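Local atomic coordinates of GCN5-related N-acetyltransferase (Exiguobacterium sibiricum 255-15, PDB entry 3GY9), a protein that binds coenzyme A and probably transfers an acyl group from it to a substrate not yet identified. Residues V9-L21 / V32-Q45. Residues are numbered along the deposited sequence; the frame is centred on the assembly and turned at random. Where two conformers were deposited one is given.
Sequences VNDFDGYNWLPLL and VERMLRNRREESFQ. With SO4 (sulfate ion), chain F; SO4 (sulfate ion), chain C; SO4 (sulfate ion), chain D; SO4 (sulfate ion), chain E.
Gln45 NE2 gives Val9 O a nearly straight hydrogen bond of 2.8 Å, and this tie opens the contact in the N-terminal part of the GNAT fold, where the loop running into helix 18-26 packs on helix 31-37 and the chain after it, against strands 50-55, 61-69 and 76-84 of the central sheet. The same nitrogen also donates to Ser43 O, which holds the amide flat between two carbonyls, while Asn10 ND2 reaches Gln45 OE1 only weakly. Phe12 comes next: Val9 CG1 sits over the centre of one ring face, while Arg39 lies over the rim of the other, its CD 3.6 Å from Phe12 CB, and Ser43 O is at the edge. In the conformer given, of two deposited, selenium of the selenomethionine Met35 meets that ring obliquely, a Met-aromatic contact holding for that copy alone. Asp13 OD1 then takes Arg39 NH2 on its syn lone pair, a salt bridge of 2.9 Å. In Trp17 the indole lies under Leu36 CD2, a CH-pi contact, and NE1 donates to Phe12 O. Were Trp17 replaced by alanine, Leu36 CD2 would probably lose the ring it rests on, and Phe12 O its indole donor. With CG anti to its carbonyl carbon (chi1 -78°), Leu21 lays CD2 3.6 Å from Glu33 CA.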
loop_
_atom_site.group_PDB
_atom_site.type_symbol
_atom_site.label_atom_id
_atom_site.label_comp_id
_atom_site.label_asym_id
_atom_site.label_seq_id
_atom_site.Cartn_x
_atom_site.Cartn_y
_atom_site.Cartn_z
ATOM N N VAL A 9 -10.846 2.725 -2.868
ATOM C CA VAL A 9 -11.832 2.637 -1.822
ATOM C C VAL A 9 -12.399 4.024 -1.608
ATOM O O VAL A 9 -11.703 4.907 -1.112
ATOM C CB VAL A 9 -11.214 2.109 -0.512
ATOM C CG1 VAL A 9 -12.214 2.139 0.621
ATOM C CG2 VAL A 9 -10.678 0.723 -0.724
ATOM N N ASN A 10 -13.649 4.210 -2.010
ATOM C CA ASN A 10 -14.396 5.417 -1.700
ATOM C C ASN A 10 -15.442 5.176 -0.617
ATOM O O ASN A 10 -15.955 6.131 -0.038
ATOM C CB ASN A 10 -15.082 5.961 -2.952
ATOM C CG ASN A 10 -14.102 6.365 -4.023
ATOM O OD1 ASN A 10 -14.215 5.928 -5.162
ATOM N ND2 ASN A 10 -13.118 7.189 -3.659
ATOM N N ASP A 11 -15.742 3.906 -0.333
ATOM C CA ASP A 11 -16.754 3.525 0.662
ATOM C C ASP A 11 -16.243 2.305 1.413
ATOM O O ASP A 11 -16.413 1.170 0.968
ATOM C CB ASP A 11 -18.092 3.236 -0.029
ATOM C CG ASP A 11 -19.161 2.673 0.922
ATOM O OD1 ASP A 11 -18.976 2.712 2.157
ATOM O OD2 ASP A 11 -20.201 2.195 0.410
ATOM N N PHE A 12 -15.596 2.538 2.544
ATOM C CA PHE A 12 -15.037 1.421 3.315
ATOM C C PHE A 12 -16.109 0.423 3.729
ATOM O O PHE A 12 -15.836 -0.760 3.918
ATOM C CB PHE A 12 -14.324 1.936 4.565
ATOM C CG PHE A 12 -12.931 2.426 4.301
ATOM C CD1 PHE A 12 -11.875 1.544 4.215
ATOM C CD2 PHE A 12 -12.685 3.778 4.149
ATOM C CE1 PHE A 12 -10.590 2.000 3.949
ATOM C CE2 PHE A 12 -11.396 4.231 3.916
ATOM C CZ PHE A 12 -10.369 3.350 3.804
ATOM N N ASP A 13 -17.328 0.900 3.901
ATOM C CA ASP A 13 -18.377 0.059 4.438
ATOM C C ASP A 13 -19.028 -0.862 3.384
ATOM O O ASP A 13 -19.968 -1.594 3.685
ATOM C CB ASP A 13 -19.402 0.930 5.163
ATOM C CG ASP A 13 -18.779 1.742 6.289
ATOM O OD1 ASP A 13 -18.149 1.121 7.163
ATOM O OD2 ASP A 13 -18.876 2.993 6.283
ATOM N N GLY A 14 -18.503 -0.844 2.162
ATOM C CA GLY A 14 -19.061 -1.647 1.088
ATOM C C GLY A 14 -18.281 -2.917 0.787
ATOM O O GLY A 14 -18.545 -3.556 -0.231
ATOM N N TYR A 15 -17.340 -3.290 1.649
ATOM C CA TYR A 15 -16.508 -4.490 1.446
ATOM C C TYR A 15 -16.571 -5.353 2.665
ATOM O O TYR A 15 -16.713 -4.845 3.791
ATOM C CB TYR A 15 -15.039 -4.121 1.241
ATOM C CG TYR A 15 -14.791 -3.181 0.101
ATOM C CD1 TYR A 15 -14.625 -3.652 -1.201
ATOM C CD2 TYR A 15 -14.760 -1.803 0.316
ATOM C CE1 TYR A 15 -14.401 -2.763 -2.261
ATOM C CE2 TYR A 15 -14.543 -0.922 -0.727
ATOM C CZ TYR A 15 -14.366 -1.402 -1.997
ATOM O OH TYR A 15 -14.162 -0.499 -3.003
ATOM N N ASN A 16 -16.426 -6.664 2.480
ATOM C CA ASN A 16 -16.241 -7.544 3.632
ATOM C C ASN A 16 -14.773 -7.611 3.984
ATOM O O ASN A 16 -13.999 -8.294 3.309
ATOM C CB ASN A 16 -16.770 -8.941 3.348
ATOM C CG ASN A 16 -16.682 -9.865 4.566
ATOM O OD1 ASN A 16 -16.278 -9.414 5.652
ATOM N ND2 ASN A 16 -17.071 -11.142 4.407
ATOM N N TRP A 17 -14.400 -6.915 5.049
ATOM C CA TRP A 17 -13.010 -6.858 5.500
ATOM C C TRP A 17 -12.633 -7.953 6.479
ATOM O O TRP A 17 -11.465 -8.059 6.865
ATOM C CB TRP A 17 -12.739 -5.526 6.215
ATOM C CG TRP A 17 -12.867 -4.338 5.344
ATOM C CD1 TRP A 17 -13.927 -3.489 5.280
ATOM C CD2 TRP A 17 -11.902 -3.859 4.402
ATOM N NE1 TRP A 17 -13.676 -2.500 4.355
ATOM C CE2 TRP A 17 -12.443 -2.711 3.795
ATOM C CE3 TRP A 17 -10.635 -4.290 4.009
ATOM C CZ2 TRP A 17 -11.750 -1.981 2.829
ATOM C CZ3 TRP A 17 -9.948 -3.558 3.039
ATOM C CH2 TRP A 17 -10.513 -2.427 2.464
ATOM N N LEU A 18 -13.603 -8.734 6.941
ATOM C CA LEU A 18 -13.323 -9.707 8.005
ATOM C C LEU A 18 -12.220 -10.707 7.652
ATOM O O LEU A 18 -11.375 -10.997 8.500
ATOM C CB LEU A 18 -14.577 -10.413 8.484
ATOM C CG LEU A 18 -15.433 -9.538 9.374
ATOM C CD1 LEU A 18 -16.662 -10.320 9.783
ATOM C CD2 LEU A 18 -14.660 -9.042 10.616
ATOM N N PRO A 19 -12.251 -11.285 6.439
ATOM C CA PRO A 19 -11.143 -12.208 6.129
ATOM C C PRO A 19 -9.753 -11.584 6.222
ATOM O O PRO A 19 -8.845 -12.174 6.816
ATOM C CB PRO A 19 -11.455 -12.662 4.708
ATOM C CG PRO A 19 -12.935 -12.486 4.570
ATOM C CD PRO A 19 -13.292 -11.290 5.389
ATOM N N LEU A 20 -9.608 -10.381 5.687
ATOM C CA LEU A 20 -8.332 -9.654 5.731
ATOM C C LEU A 20 -7.925 -9.333 7.177
ATOM O O LEU A 20 -6.756 -9.471 7.563
ATOM C CB LEU A 20 -8.430 -8.371 4.889
ATOM C CG LEU A 20 -7.194 -7.957 4.101
ATOM C CD1 LEU A 20 -6.795 -8.988 3.090
ATOM C CD2 LEU A 20 -7.469 -6.624 3.435
ATOM N N LEU A 21 -8.904 -8.932 7.983
ATOM C CA LEU A 21 -8.665 -8.653 9.405
ATOM C C LEU A 21 -8.217 -9.903 10.146
ATOM O O LEU A 21 -7.283 -9.870 10.957
ATOM C CB LEU A 21 -9.927 -8.105 10.066
ATOM C CG LEU A 21 -10.228 -6.646 9.780
ATOM C CD1 LEU A 21 -11.667 -6.273 10.144
ATOM C CD2 LEU A 21 -9.257 -5.774 10.578
ATOM N N VAL A 32 -3.899 -3.841 9.015
ATOM C CA VAL A 32 -5.242 -3.770 8.441
ATOM C C VAL A 32 -6.225 -3.271 9.507
ATOM O O VAL A 32 -7.060 -2.392 9.244
ATOM C CB VAL A 32 -5.718 -5.126 7.876
ATOM C CG1 VAL A 32 -7.119 -5.004 7.294
ATOM C CG2 VAL A 32 -4.750 -5.624 6.821
ATOM N N GLU A 33 -6.096 -3.808 10.716
ATOM C CA GLU A 33 -6.909 -3.349 11.835
ATOM C C GLU A 33 -6.737 -1.849 12.071
ATOM O O GLU A 33 -7.720 -1.137 12.275
ATOM C CB GLU A 33 -6.504 -4.100 13.091
ATOM C CG GLU A 33 -7.419 -3.895 14.259
ATOM C CD GLU A 33 -7.296 -5.031 15.256
ATOM O OE1 GLU A 33 -6.171 -5.244 15.753
ATOM O OE2 GLU A 33 -8.308 -5.728 15.510
ATOM N N ARG A 34 -5.493 -1.362 12.064
ATOM C CA ARG A 34 -5.225 0.049 12.299
ATOM C C ARG A 34 -5.886 0.901 11.224
ATOM O O ARG A 34 -6.541 1.913 11.520
ATOM C CB ARG A 34 -3.716 0.311 12.318
ATOM C CG ARG A 34 -3.017 -0.142 13.573
ATOM C CD ARG A 34 -1.638 0.534 13.736
ATOM N NE ARG A 34 -0.519 -0.213 13.157
ATOM C CZ ARG A 34 -0.083 -0.148 11.893
ATOM N NH1 ARG A 34 -0.667 0.627 10.974
ATOM N NH2 ARG A 34 0.958 -0.887 11.530
HETATM N N MSE A 35 -5.728 0.491 9.973
HETATM C CA MSE A 35 -6.288 1.219 8.839
HETATM C C MSE A 35 -7.797 1.372 9.016
HETATM O O MSE A 35 -8.361 2.459 8.858
HETATM C CB MSE A 35 -5.985 0.469 7.533
HETATM C CG MSE A 35 -6.244 1.266 6.269
HETATM SE SE MSE A 35 -8.005 0.970 5.538
HETATM C CE MSE A 35 -7.648 -0.706 4.689
ATOM N N LEU A 36 -8.455 0.271 9.323
ATOM C CA LEU A 36 -9.921 0.298 9.349
ATOM C C LEU A 36 -10.463 0.940 10.595
ATOM O O LEU A 36 -11.451 1.740 10.534
ATOM C CB LEU A 36 -10.470 -1.107 9.199
ATOM C CG LEU A 36 -10.171 -1.715 7.825
ATOM C CD1 LEU A 36 -10.461 -3.210 7.846
ATOM C CD2 LEU A 36 -10.963 -1.074 6.701
ATOM N N ARG A 37 -9.814 0.694 11.736
ATOM C CA ARG A 37 -10.245 1.351 12.976
ATOM C C ARG A 37 -10.081 2.863 12.916
ATOM O O ARG A 37 -10.929 3.562 13.424
ATOM C CB ARG A 37 -9.532 0.783 14.195
ATOM C CG ARG A 37 -9.951 -0.642 14.518
ATOM C CD ARG A 37 -9.195 -1.172 15.739
ATOM N NE ARG A 37 -9.733 -2.471 16.136
ATOM C CZ ARG A 37 -9.254 -3.221 17.127
ATOM N NH1 ARG A 37 -8.211 -2.821 17.828
ATOM N NH2 ARG A 37 -9.824 -4.390 17.393
ATOM N N ASN A 38 -9.032 3.349 12.258
ATOM C CA ASN A 38 -8.714 4.781 12.239
ATOM C C ASN A 38 -9.282 5.512 11.009
ATOM O O ASN A 38 -8.939 6.668 10.770
ATOM C CB ASN A 38 -7.194 4.972 12.329
ATOM C CG ASN A 38 -6.629 4.488 13.658
ATOM O OD1 ASN A 38 -7.312 4.555 14.679
ATOM N ND2 ASN A 38 -5.393 3.999 13.652
ATOM N N ARG A 39 -10.174 4.855 10.260
ATOM C CA ARG A 39 -10.650 5.420 9.000
ATOM C C ARG A 39 -11.460 6.712 9.082
ATOM O O ARG A 39 -11.617 7.390 8.056
ATOM C CB ARG A 39 -11.392 4.369 8.168
ATOM C CG ARG A 39 -12.757 4.039 8.685
ATOM C CD ARG A 39 -13.273 2.811 7.941
ATOM N NE ARG A 39 -14.679 2.545 8.204
ATOM C CZ ARG A 39 -15.135 1.946 9.305
ATOM N NH1 ARG A 39 -14.317 1.553 10.265
ATOM N NH2 ARG A 39 -16.438 1.730 9.436
ATOM N N ARG A 40 -11.937 7.110 10.258
ATOM C CA ARG A 40 -12.577 8.435 10.375
ATOM C C ARG A 40 -11.570 9.569 10.341
ATOM O O ARG A 40 -11.839 10.623 9.755
ATOM C CB ARG A 40 -13.429 8.533 11.644
ATOM C CG ARG A 40 -14.649 7.625 11.588
ATOM C CD ARG A 40 -15.388 7.598 12.897
ATOM N NE ARG A 40 -14.507 7.162 13.980
ATOM C CZ ARG A 40 -14.550 7.628 15.230
ATOM N NH1 ARG A 40 -15.431 8.540 15.585
ATOM N NH2 ARG A 40 -13.696 7.165 16.132
ATOM N N GLU A 41 -10.416 9.350 10.966
ATOM C CA GLU A 41 -9.358 10.344 11.030
ATOM C C GLU A 41 -8.470 10.305 9.791
ATOM O O GLU A 41 -8.073 11.362 9.271
ATOM C CB GLU A 41 -8.500 10.102 12.271
ATOM C CG GLU A 41 -9.272 10.155 13.570
ATOM N N GLU A 42 -8.096 9.099 9.361
ATOM C CA GLU A 42 -7.257 8.919 8.179
ATOM C C GLU A 42 -8.099 8.127 7.213
ATOM O O GLU A 42 -8.108 6.898 7.229
ATOM C CB GLU A 42 -5.934 8.237 8.541
ATOM C CG GLU A 42 -5.061 9.130 9.402
ATOM C CD GLU A 42 -3.697 8.561 9.760
ATOM O OE1 GLU A 42 -3.518 7.324 9.759
ATOM O OE2 GLU A 42 -2.810 9.361 10.104
ATOM N N SER A 43 -8.851 8.860 6.407
ATOM C CA SER A 43 -9.884 8.303 5.551
ATOM C C SER A 43 -9.369 7.904 4.172
ATOM O O SER A 43 -10.077 7.210 3.438
ATOM C CB SER A 43 -10.996 9.344 5.357
ATOM O OG SER A 43 -10.565 10.415 4.529
ATOM N N PHE A 44 -8.183 8.382 3.807
ATOM C CA PHE A 44 -7.641 8.168 2.456
ATOM C C PHE A 44 -8.579 8.699 1.352
ATOM O O PHE A 44 -8.519 8.210 0.214
ATOM C CB PHE A 44 -7.303 6.671 2.257
ATOM C CG PHE A 44 -6.206 6.195 3.167
ATOM C CD1 PHE A 44 -4.873 6.308 2.805
ATOM C CD2 PHE A 44 -6.502 5.694 4.430
ATOM C CE1 PHE A 44 -3.858 5.919 3.668
ATOM C CE2 PHE A 44 -5.482 5.316 5.287
ATOM C CZ PHE A 44 -4.178 5.422 4.911
ATOM N N GLN A 45 -9.409 9.691 1.676
ATOM C CA GLN A 45 -10.353 10.272 0.727
ATOM C C GLN A 45 -9.921 11.661 0.260
ATOM O O GLN A 45 -10.523 12.197 -0.663
ATOM C CB GLN A 45 -11.750 10.390 1.342
ATOM C CG GLN A 45 -12.374 9.065 1.780
ATOM C CD GLN A 45 -12.377 8.022 0.675
ATOM O OE1 GLN A 45 -12.973 8.229 -0.391
ATOM N NE2 GLN A 45 -11.714 6.905 0.912
HETATM S S SO4 F . -2.392 4.289 12.267
HETATM O O1 SO4 F . -1.514 3.164 11.944
HETATM O O2 SO4 F . -3.670 4.063 11.595
HETATM O O3 SO4 F . -1.726 5.541 11.873
HETATM O O4 SO4 F . -2.640 4.319 13.701
HETATM S S SO4 C . -17.163 -12.023 0.691
HETATM O O1 SO4 C . -17.420 -13.344 0.131
HETATM O O2 SO4 C . -17.230 -11.029 -0.370
HETATM O O3 SO4 C . -15.830 -12.010 1.281
HETATM O O4 SO4 C . -18.155 -11.702 1.711
HETATM S S SO4 D . 1.858 -4.199 12.030
HETATM O O1 SO4 D . 2.137 -5.153 13.104
HETATM O O2 SO4 D . 1.304 -4.879 10.863
HETATM O O3 SO4 D . 3.086 -3.495 11.662
HETATM O O4 SO4 D . 0.885 -3.236 12.536
HETATM S S SO4 E . 1.999 1.569 7.751
HETATM O O1 SO4 E . 1.497 0.387 7.044
HETATM O O2 SO4 E . 1.242 1.804 8.976
HETATM O O3 SO4 E . 1.920 2.736 6.887
HETATM O O4 SO4 E . 3.415 1.377 8.089
HETATM O O HOH W 1 -9.194 6.171 -1.475
HETATM O O HOH W 2 -16.665 4.186 7.289
#